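Local coordinates for glutamate racemase (Bacillus anthracis, PDB 2DWU), which belongs to the Asp/Glu/hydantoin racemase family of alpha/beta enzymes and holds D-glutamic acid in a pocket between its two parallel sheets, at residues A104-K109 / T207-A212; N128-A133 / T183-C188; E156-L159 / A163-T166; Q167-A172 / E195-K200. One frame throughout, in Å; residues are numbered along the deposited sequence. Where two conformers were deposited one is given.

Interaction 1 of 4, residues A104-K109 / T207-A212; sequences ARAAIK and TIISSA
Ile209, on strand 207-210, points toward helix 100-110 and meets it at Ala106 and Ala107. The side chain was deposited in two conformers, and this account concerns one of them. At CB the chain forks: CG1 takes the branch anti to the carbonyl carbon (chi1 -65°), while CG2 lies anti to the backbone N. CG2 reaches the methyl of Ala106, with Ile209 CG2 and Ala106 CB 4.0 Å apart. CG1 itself stands back from the helix, 4.8 Å from Ala106 CB. The next bond is extended (chi2 -171°), so that CD1 points at Ala106 and Ala107. Ile209 CD1 is modelled 3.6 Å from Ala107 CB, but its exact position is doubtful, because its approach to the Ala107 backbone is closer than carbons can sit. The contact is buried and wholly apolar, and the small alanine methyls let strand and helix come near, with the CA atoms of Ala107 and Ile209 6.9 Å apart. Ile209 is held in the sheet by backbone hydrogen bonds to Leu184 and Leu186, and Ala107 also touches Thr183 and Ile185 of that neighbouring strand. Elsewhere on the same helix, Lys109 forms a salt bridge with Glu214 of the second subunit, and Arg105 a hydrogen bond with Gln224 of that subunit. A helix laid by alanines on aliphatic side chains of a parallel sheet is the layered packing of an alpha/beta fold, here beside the dimer interface.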
# COMPACT_ATOMS: atom_id res chain seq x y z
N ALA B 104 -2.95 -9.11 -3.24
CA ALA B 104 -4.37 -9.25 -2.86
C ALA B 104 -4.87 -7.96 -2.21
O ALA B 104 -5.96 -7.47 -2.52
CB ALA B 104 -4.55 -10.42 -1.90
N ARG B 105 -4.06 -7.41 -1.30
CA ARG B 105 -4.45 -6.19 -0.60
C ARG B 105 -4.68 -5.03 -1.58
O ARG B 105 -5.65 -4.26 -1.46
CB ARG B 105 -3.36 -5.83 0.43
CG ARG B 105 -3.89 -5.02 1.60
CD ARG B 105 -2.73 -4.63 2.54
NE ARG B 105 -1.86 -5.77 2.86
CZ ARG B 105 -2.19 -6.83 3.61
NH1 ARG B 105 -3.41 -6.94 4.17
NH2 ARG B 105 -1.30 -7.82 3.79
N ALA B 106 -3.78 -4.89 -2.55
CA ALA B 106 -3.90 -3.83 -3.51
C ALA B 106 -5.14 -4.05 -4.41
O ALA B 106 -5.79 -3.09 -4.85
CB ALA B 106 -2.60 -3.75 -4.37
N ALA B 107 -5.44 -5.31 -4.70
CA ALA B 107 -6.60 -5.62 -5.53
C ALA B 107 -7.88 -5.15 -4.83
O ALA B 107 -8.79 -4.60 -5.47
CB ALA B 107 -6.66 -7.14 -5.78
N ILE B 108 -7.96 -5.35 -3.52
CA ILE B 108 -9.13 -4.91 -2.74
C ILE B 108 -9.22 -3.38 -2.79
O ILE B 108 -10.31 -2.80 -2.87
CB ILE B 108 -9.03 -5.42 -1.27
CG1 ILE B 108 -9.30 -6.93 -1.27
CG2 ILE B 108 -10.03 -4.72 -0.36
CD1 ILE B 108 -9.14 -7.60 0.07
N LYS B 109 -8.07 -2.71 -2.76
CA LYS B 109 -8.07 -1.25 -2.82
C LYS B 109 -8.58 -0.70 -4.16
O LYS B 109 -9.32 0.30 -4.19
CB LYS B 109 -6.64 -0.74 -2.54
CG LYS B 109 -6.53 0.79 -2.61
CD LYS B 109 -5.08 1.23 -2.48
CE LYS B 109 -4.87 2.63 -3.04
NZ LYS B 109 -3.50 2.74 -3.62
N THR B 207 -7.96 -3.02 -14.18
CA THR B 207 -6.75 -2.46 -13.58
C THR B 207 -5.75 -3.57 -13.27
O THR B 207 -6.08 -4.54 -12.58
CB THR B 207 -7.08 -1.72 -12.31
OG1 THR B 207 -7.95 -0.61 -12.63
CG2 THR B 207 -5.82 -1.19 -11.64
N ILE B 208 -4.53 -3.38 -13.76
CA ILE B 208 -3.44 -4.32 -13.59
C ILE B 208 -2.69 -4.05 -12.29
O ILE B 208 -2.37 -2.89 -11.95
CB ILE B 208 -2.46 -4.22 -14.79
CG1 ILE B 208 -3.21 -4.46 -16.11
CG2 ILE B 208 -1.32 -5.22 -14.62
CD1 ILE B 208 -3.97 -5.78 -16.18
N ILE B 209 -2.41 -5.12 -11.55
CA ILE B 209 -1.68 -5.02 -10.29
C ILE B 209 -0.38 -5.81 -10.38
O ILE B 209 -0.37 -6.99 -10.71
CB ILE B 209 -2.52 -5.54 -9.12
CG1 ILE B 209 -3.75 -4.64 -8.95
CG2 ILE B 209 -1.69 -5.59 -7.83
CD1 ILE B 209 -4.52 -4.93 -7.73
N SER B 210 0.72 -5.12 -10.09
CA SER B 210 2.04 -5.74 -10.15
C SER B 210 2.41 -6.26 -8.78
O SER B 210 2.36 -5.49 -7.82
CB SER B 210 3.09 -4.68 -10.52
OG SER B 210 4.40 -5.16 -10.19
N SER B 211 2.83 -7.52 -8.69
CA SER B 211 3.23 -8.06 -7.39
C SER B 211 4.43 -7.26 -6.87
O SER B 211 4.54 -6.99 -5.69
CB SER B 211 3.66 -9.54 -7.47
OG SER B 211 2.58 -10.37 -7.82
N ALA B 212 5.33 -6.89 -7.78
CA ALA B 212 6.54 -6.17 -7.36
C ALA B 212 6.28 -4.80 -6.74
O ALA B 212 6.82 -4.48 -5.68
CB ALA B 212 7.48 -6.02 -8.56

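Interaction 2 of 4, residues N128-A133 / T183-C188. With DGL (D-glutamic acid), chain H.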
# COMPACT_ATOMS: atom_id res chain seq x y z
N ASN B 128 -4.26 -22.11 -4.30
CA ASN B 128 -5.43 -21.29 -4.04
C ASN B 128 -5.14 -20.21 -3.00
O ASN B 128 -6.05 -19.68 -2.37
CB ASN B 128 -6.64 -22.13 -3.59
CG ASN B 128 -7.96 -21.45 -3.96
OD1 ASN B 128 -8.08 -20.87 -5.05
ND2 ASN B 128 -8.94 -21.53 -3.08
N MET B 129 -3.87 -19.85 -2.83
CA MET B 129 -3.53 -18.84 -1.83
C MET B 129 -4.12 -17.47 -2.13
O MET B 129 -4.45 -16.72 -1.20
CB MET B 129 -2.00 -18.72 -1.65
CG MET B 129 -1.62 -17.70 -0.58
SD MET B 129 0.12 -17.70 -0.11
CE MET B 129 0.18 -19.29 0.59
N TYR B 130 -4.24 -17.11 -3.41
CA TYR B 130 -4.82 -15.82 -3.73
C TYR B 130 -6.26 -15.73 -3.30
O TYR B 130 -6.64 -14.76 -2.65
CB TYR B 130 -4.69 -15.50 -5.22
CG TYR B 130 -3.37 -14.82 -5.53
CD1 TYR B 130 -3.18 -13.48 -5.22
CD2 TYR B 130 -2.32 -15.53 -6.12
CE1 TYR B 130 -1.94 -12.84 -5.50
CE2 TYR B 130 -1.11 -14.92 -6.39
CZ TYR B 130 -0.92 -13.59 -6.09
OH TYR B 130 0.31 -13.03 -6.36
N GLU B 131 -7.08 -16.74 -3.62
CA GLU B 131 -8.47 -16.71 -3.19
C GLU B 131 -8.54 -16.71 -1.67
O GLU B 131 -9.34 -15.95 -1.09
CB GLU B 131 -9.25 -17.92 -3.74
CG GLU B 131 -10.74 -17.80 -3.42
CD GLU B 131 -11.58 -18.86 -4.10
OE1 GLU B 131 -12.70 -18.52 -4.54
OE2 GLU B 131 -11.16 -20.02 -4.18
N LYS B 132 -7.72 -17.52 -1.01
CA LYS B 132 -7.75 -17.56 0.44
C LYS B 132 -7.34 -16.23 1.06
O LYS B 132 -7.96 -15.77 2.01
CB LYS B 132 -6.86 -18.68 0.97
CG LYS B 132 -7.43 -20.05 0.59
CD LYS B 132 -6.76 -21.16 1.32
CE LYS B 132 -5.34 -21.35 0.89
NZ LYS B 132 -4.69 -22.40 1.76
N ALA B 133 -6.31 -15.59 0.50
CA ALA B 133 -5.89 -14.30 1.04
C ALA B 133 -6.95 -13.23 0.84
O ALA B 133 -7.20 -12.40 1.73
CB ALA B 133 -4.57 -13.85 0.39
N THR B 183 -10.23 -6.05 -12.10
CA THR B 183 -8.89 -6.01 -11.53
C THR B 183 -8.17 -7.33 -11.86
O THR B 183 -8.80 -8.38 -11.83
CB THR B 183 -9.02 -5.86 -9.98
OG1 THR B 183 -9.75 -4.66 -9.68
CG2 THR B 183 -7.63 -5.80 -9.31
N LEU B 184 -6.88 -7.28 -12.18
CA LEU B 184 -6.12 -8.49 -12.49
C LEU B 184 -4.79 -8.42 -11.75
O LEU B 184 -4.03 -7.47 -11.93
CB LEU B 184 -5.83 -8.61 -14.00
CG LEU B 184 -4.87 -9.79 -14.29
CD1 LEU B 184 -5.64 -11.08 -14.18
CD2 LEU B 184 -4.23 -9.63 -15.67
N ILE B 185 -4.51 -9.43 -10.93
CA ILE B 185 -3.25 -9.49 -10.22
C ILE B 185 -2.23 -10.28 -11.05
O ILE B 185 -2.51 -11.42 -11.47
CB ILE B 185 -3.41 -10.18 -8.86
CG1 ILE B 185 -4.39 -9.39 -7.98
CG2 ILE B 185 -2.01 -10.33 -8.17
CD1 ILE B 185 -4.81 -10.14 -6.70
N LEU B 186 -1.08 -9.68 -11.33
CA LEU B 186 -0.02 -10.39 -12.05
C LEU B 186 0.71 -11.23 -10.98
O LEU B 186 1.71 -10.78 -10.38
CB LEU B 186 0.95 -9.39 -12.68
CG LEU B 186 0.34 -8.41 -13.67
CD1 LEU B 186 1.47 -7.55 -14.31
CD2 LEU B 186 -0.42 -9.17 -14.77
N GLY B 187 0.21 -12.44 -10.77
CA GLY B 187 0.73 -13.34 -9.75
C GLY B 187 1.96 -14.17 -10.10
O GLY B 187 2.04 -15.34 -9.73
N CYS B 188 2.90 -13.53 -10.77
CA CYS B 188 4.14 -14.18 -11.18
C CYS B 188 5.18 -13.08 -11.39
O CYS B 188 4.86 -12.01 -11.91
CB CYS B 188 3.91 -14.93 -12.50
SG CYS B 188 5.42 -15.73 -13.17
N DGL H . 9.36 -16.78 -10.12
CA DGL H . 8.22 -17.68 -10.49
C DGL H . 6.94 -17.13 -9.95
O DGL H . 5.93 -17.82 -9.85
CB DGL H . 8.12 -17.81 -12.02
CG DGL H . 9.22 -18.80 -12.48
CD DGL H . 9.11 -20.17 -11.96
OE1 DGL H . 8.25 -20.98 -12.31
OE2 DGL H . 10.00 -20.51 -11.05
OXT DGL H . 6.95 -15.88 -9.57
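Tyr130 projects from helix 129-137 toward strand 183-187, and its ring meets Ile185 and Gly187 at a slant. The side chains of Tyr130 and Ile185 cross obliquely: Ile185 CG2 sits 3.7 Å from Tyr130 CE1, and Ile185 CD1 4.0 Å from Tyr130 CD1, so both branches of the isoleucine follow one side of the ring's length. Farther out, the phenol oxygen passes over the glycine backbone, with Tyr130 OH 3.4 Å from Gly187 CA. That hydroxyl also makes a weak hydrogen bond to Asn78 OD1, so the buried oxygen has a polar partner in the ligand pocket. At the start of the helix Asn128 ND2 grips Glu131 OE2 at 2.9 Å; the carboxylate oxygen accepts through its anti lone pair and lies almost in the amide plane of Asn128. An inverse gamma turn centred on Leu186 bends the chain just ahead of Gly187 and Cys188. Cys188 SG, anti to the backbone N (chi1 177°), lies 3.6 Å from CB of the bound D-glutamic acid. The contact thus backs the ligand pocket at the C-terminal end of a strand, the usual place for a binding site in a parallel alpha/beta fold.

Interaction 3 of 4, residues E156-L159 / A163-T166; sequences ENRL and AYVT
Arg158 lays its guanidinium flat over one face of the Tyr164 ring, the two centres 3.7 Å apart and the planes only 14° from parallel. CZ stands 20° off the ring normal, which makes this a cation-pi pair as well as a stack. NH1 lies over the middle of the ring, while NH2 is shifted toward its outer part, 3.4 Å from Tyr164 CE1 and 3.5 Å from Tyr164 CZ. Bends at chi2 and chi3 bring the guanidinium over the ring, while Arg158 CB, nearer the backbone, is already 3.8 Å from Tyr164 CD1. The tyrosine sends CG anti to its own backbone N (chi1 -173°), which swings the ring out toward Arg158. Both residues also touch a crystal neighbour, so lattice contacts may help to set this arrangement. Beneath the stack, Val165 turns inward: Val165 CG2 packs 3.4 Å from Arg158 O and 3.8 Å from Leu159 O. The Leu159 side chain adds a looser apolar touch, Leu159 CD1 to Val165 CG2 at 4.4 Å. Val165 continues into the interior against Val154, Leu194 and Tyr197, so the buried valine and the partly exposed stack form two layers. Asp161 in the intervening turn accepts a hydrogen bond from the backbone N of Tyr164. Glu156, two residues before Arg158, is hydrogen-bonded to His190 of the ligand pocket. The whole is a short connection between two consecutive helices, 151-157 and 162-177, with a cation-pi stack on the outer side and apolar packing of Val165 and Leu159 beside it.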
# COMPACT_ATOMS: atom_id res chain seq x y z
N GLU B 156 11.30 -15.12 -20.57
CA GLU B 156 12.75 -15.35 -20.55
C GLU B 156 13.38 -15.74 -21.88
O GLU B 156 14.55 -15.43 -22.13
CB GLU B 156 13.11 -16.42 -19.53
CG GLU B 156 13.14 -15.93 -18.12
CD GLU B 156 13.74 -16.94 -17.16
OE1 GLU B 156 14.83 -17.48 -17.47
OE2 GLU B 156 13.14 -17.19 -16.09
N ASN B 157 12.61 -16.39 -22.75
CA ASN B 157 13.18 -16.89 -23.99
C ASN B 157 12.66 -16.45 -25.34
O ASN B 157 13.30 -16.74 -26.37
CB ASN B 157 13.13 -18.42 -23.96
CG ASN B 157 13.75 -18.99 -22.72
OD1 ASN B 157 13.16 -19.83 -22.04
ND2 ASN B 157 14.96 -18.53 -22.40
N ARG B 158 11.52 -15.76 -25.38
CA ARG B 158 10.93 -15.40 -26.66
C ARG B 158 10.40 -13.97 -26.67
O ARG B 158 9.63 -13.60 -27.57
CB ARG B 158 9.75 -16.35 -26.95
CG ARG B 158 9.97 -17.82 -26.60
CD ARG B 158 10.79 -18.53 -27.66
NE ARG B 158 10.11 -18.58 -28.96
CZ ARG B 158 9.23 -19.50 -29.33
NH1 ARG B 158 8.68 -19.41 -30.54
NH2 ARG B 158 8.89 -20.50 -28.53
N LEU B 159 10.81 -13.16 -25.70
CA LEU B 159 10.29 -11.81 -25.61
C LEU B 159 10.46 -10.91 -26.83
O LEU B 159 9.64 -10.03 -27.08
CB LEU B 159 10.84 -11.13 -24.35
CG LEU B 159 10.11 -9.88 -23.86
CD1 LEU B 159 8.65 -10.21 -23.52
CD2 LEU B 159 10.83 -9.35 -22.63
N ALA B 163 5.16 -11.23 -32.24
CA ALA B 163 3.99 -11.93 -32.76
C ALA B 163 3.71 -13.15 -31.88
O ALA B 163 2.55 -13.46 -31.58
CB ALA B 163 4.24 -12.38 -34.20
N TYR B 164 4.77 -13.84 -31.47
CA TYR B 164 4.63 -15.02 -30.65
C TYR B 164 4.13 -14.64 -29.26
O TYR B 164 3.27 -15.33 -28.68
CB TYR B 164 5.98 -15.75 -30.52
CG TYR B 164 5.87 -17.08 -29.83
CD1 TYR B 164 6.38 -17.27 -28.54
CD2 TYR B 164 5.20 -18.14 -30.43
CE1 TYR B 164 6.20 -18.49 -27.86
CE2 TYR B 164 5.01 -19.35 -29.78
CZ TYR B 164 5.52 -19.51 -28.49
OH TYR B 164 5.30 -20.70 -27.84
N VAL B 165 4.66 -13.55 -28.73
CA VAL B 165 4.26 -13.11 -27.39
C VAL B 165 2.77 -12.74 -27.43
O VAL B 165 1.99 -13.14 -26.56
CB VAL B 165 5.10 -11.90 -26.91
CG1 VAL B 165 4.63 -11.45 -25.51
CG2 VAL B 165 6.61 -12.29 -26.83
N THR B 166 2.36 -12.00 -28.45
CA THR B 166 0.96 -11.62 -28.55
C THR B 166 0.04 -12.85 -28.61
O THR B 166 -1.00 -12.86 -27.96
CB THR B 166 0.69 -10.76 -29.79
OG1 THR B 166 1.44 -9.54 -29.69
CG2 THR B 166 -0.79 -10.41 -29.89

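Interaction 4 of 4, residues Q167-A172 / E195-K200; sequences QQVKQA and ESYIKK
Helix segments 167-172 and 195-200 come closest where Val169 faces Ile198, their CA atoms 6.7 Å apart. Val169 carries the contact from its side, its side chain crossing that of Tyr197 at about a right angle. Both valine methyls close on the CB of the tyrosine, with CG2 meeting the start of the ring only obliquely: Tyr197 CB lies 3.9 Å from Val169 CG2 and 4.0 Å from Val169 CG1. Beyond CB, the ring of Tyr197 leads away from Val169, toward Thr162, Val165 and Thr166 in the earlier turns of helix 162-177, the helix that carries Val169. CG1 of Val169, anti to its backbone N (chi1 169°), also reaches the next residue, 4.1 Å from Ile198 CG1. Ile198 then passes the packing on, since it touches Leu173 as well as Leu184, Leu186 and Ile208 of the sheet. Lys170, which is exposed, forms a salt bridge with Glu201. Along the second helix, Lys199 NZ and Glu195 OE2 pair at 3.3 Å, one turn apart. This is a helix-helix contact made at a single crossing point through aliphatic groups, in the layer that covers one face of a parallel sheet in an alpha/beta domain, with helix 195-202 serving as the crossover between strands 183-187 and 207-210.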
# COMPACT_ATOMS: atom_id res chain seq x y z
N GLN B 167 0.42 -13.87 -29.37
CA GLN B 167 -0.39 -15.06 -29.48
C GLN B 167 -0.46 -15.83 -28.17
O GLN B 167 -1.53 -16.35 -27.80
CB GLN B 167 0.14 -16.00 -30.57
CG GLN B 167 -0.95 -16.86 -31.16
CD GLN B 167 -1.98 -16.03 -31.94
OE1 GLN B 167 -1.64 -15.36 -32.92
NE2 GLN B 167 -3.24 -16.06 -31.51
N GLN B 168 0.67 -15.90 -27.47
CA GLN B 168 0.72 -16.63 -26.21
C GLN B 168 -0.07 -15.90 -25.12
O GLN B 168 -0.73 -16.55 -24.31
CB GLN B 168 2.17 -16.87 -25.76
CG GLN B 168 2.89 -17.94 -26.61
CD GLN B 168 2.07 -19.21 -26.79
OE1 GLN B 168 1.69 -19.84 -25.81
NE2 GLN B 168 1.80 -19.57 -28.03
N VAL B 169 -0.00 -14.57 -25.12
CA VAL B 169 -0.76 -13.80 -24.13
C VAL B 169 -2.26 -13.94 -24.45
O VAL B 169 -3.09 -14.09 -23.54
CB VAL B 169 -0.33 -12.32 -24.13
CG1 VAL B 169 -1.32 -11.46 -23.30
CG2 VAL B 169 1.09 -12.21 -23.52
N LYS B 170 -2.61 -13.92 -25.75
CA LYS B 170 -4.01 -14.07 -26.14
C LYS B 170 -4.57 -15.41 -25.66
O LYS B 170 -5.67 -15.49 -25.08
CB LYS B 170 -4.16 -13.96 -27.68
CG LYS B 170 -5.59 -14.16 -28.16
CD LYS B 170 -5.74 -13.89 -29.65
CE LYS B 170 -5.38 -12.45 -29.96
NZ LYS B 170 -6.33 -11.46 -29.33
N GLN B 171 -3.81 -16.47 -25.89
CA GLN B 171 -4.21 -17.80 -25.50
C GLN B 171 -4.31 -17.96 -23.99
O GLN B 171 -5.23 -18.60 -23.47
CB GLN B 171 -3.23 -18.83 -26.05
CG GLN B 171 -3.35 -19.07 -27.54
CD GLN B 171 -2.37 -20.13 -28.03
OE1 GLN B 171 -1.80 -20.89 -27.23
NE2 GLN B 171 -2.18 -20.18 -29.34
N ALA B 172 -3.35 -17.38 -23.27
CA ALA B 172 -3.34 -17.50 -21.82
C ALA B 172 -4.50 -16.78 -21.17
O ALA B 172 -5.06 -17.27 -20.19
CB ALA B 172 -2.01 -16.96 -21.25
N GLU B 195 3.14 -6.51 -19.34
CA GLU B 195 2.03 -5.61 -19.03
C GLU B 195 1.32 -5.00 -20.21
O GLU B 195 0.08 -5.01 -20.27
CB GLU B 195 2.46 -4.51 -18.06
CG GLU B 195 1.29 -3.60 -17.72
CD GLU B 195 1.55 -2.67 -16.55
OE1 GLU B 195 2.68 -2.13 -16.45
OE2 GLU B 195 0.62 -2.46 -15.75
N SER B 196 2.08 -4.48 -21.18
CA SER B 196 1.45 -3.89 -22.34
C SER B 196 0.57 -4.86 -23.11
O SER B 196 -0.52 -4.49 -23.56
CB SER B 196 2.49 -3.30 -23.29
OG SER B 196 3.14 -2.23 -22.65
N TYR B 197 1.05 -6.09 -23.28
CA TYR B 197 0.30 -7.09 -24.03
C TYR B 197 -0.98 -7.43 -23.30
O TYR B 197 -2.04 -7.57 -23.91
CB TYR B 197 1.11 -8.39 -24.18
CG TYR B 197 2.34 -8.26 -25.04
CD1 TYR B 197 3.58 -7.97 -24.47
CD2 TYR B 197 2.26 -8.41 -26.42
CE1 TYR B 197 4.72 -7.84 -25.27
CE2 TYR B 197 3.38 -8.29 -27.22
CZ TYR B 197 4.60 -8.00 -26.65
OH TYR B 197 5.72 -7.89 -27.46
N ILE B 198 -0.87 -7.58 -21.99
CA ILE B 198 -2.01 -7.94 -21.16
C ILE B 198 -3.09 -6.86 -21.19
O ILE B 198 -4.28 -7.17 -21.34
CB ILE B 198 -1.53 -8.22 -19.71
CG1 ILE B 198 -0.67 -9.49 -19.73
CG2 ILE B 198 -2.72 -8.39 -18.78
CD1 ILE B 198 0.06 -9.74 -18.41
N LYS B 199 -2.68 -5.61 -21.05
CA LYS B 199 -3.63 -4.50 -21.08
C LYS B 199 -4.37 -4.47 -22.40
O LYS B 199 -5.57 -4.22 -22.45
CB LYS B 199 -2.91 -3.16 -20.90
CG LYS B 199 -2.27 -2.98 -19.55
CD LYS B 199 -1.57 -1.63 -19.42
CE LYS B 199 -1.28 -1.35 -17.94
NZ LYS B 199 -0.57 -0.07 -17.73
N LYS B 200 -3.64 -4.71 -23.49
CA LYS B 200 -4.25 -4.71 -24.81
C LYS B 200 -5.30 -5.82 -24.93
O LYS B 200 -6.36 -5.63 -25.55
CB LYS B 200 -3.17 -4.92 -25.88
CG LYS B 200 -3.71 -5.20 -27.28
CD LYS B 200 -4.38 -3.98 -27.89
CE LYS B 200 -3.36 -2.94 -28.28
NZ LYS B 200 -2.45 -2.60 -27.14

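The four contacts belong to the part of the chain built on the four-stranded parallel sheet. Interactions 1 and 2 lie 9 Å apart, centre to centre, and meet through neighbouring strands 207-210 and 183-187, with helices 100-110 and 129-137 on one face. Interaction 4 covers the opposite face, 18 Å from each, through Ile198 against both strands. Interaction 3 shares helix 162-177 with interaction 4. Its centre is 10 Å from that of interaction 4 and 25 Å from that of interaction 1. Along the chain interaction 1 encloses the others; interaction 3 is nested within interaction 2, whereas 2 and 4 cross. Packing thus runs from near the dimer interface through the sheet to an outer corner, with the ligand pocket bordering interaction 2.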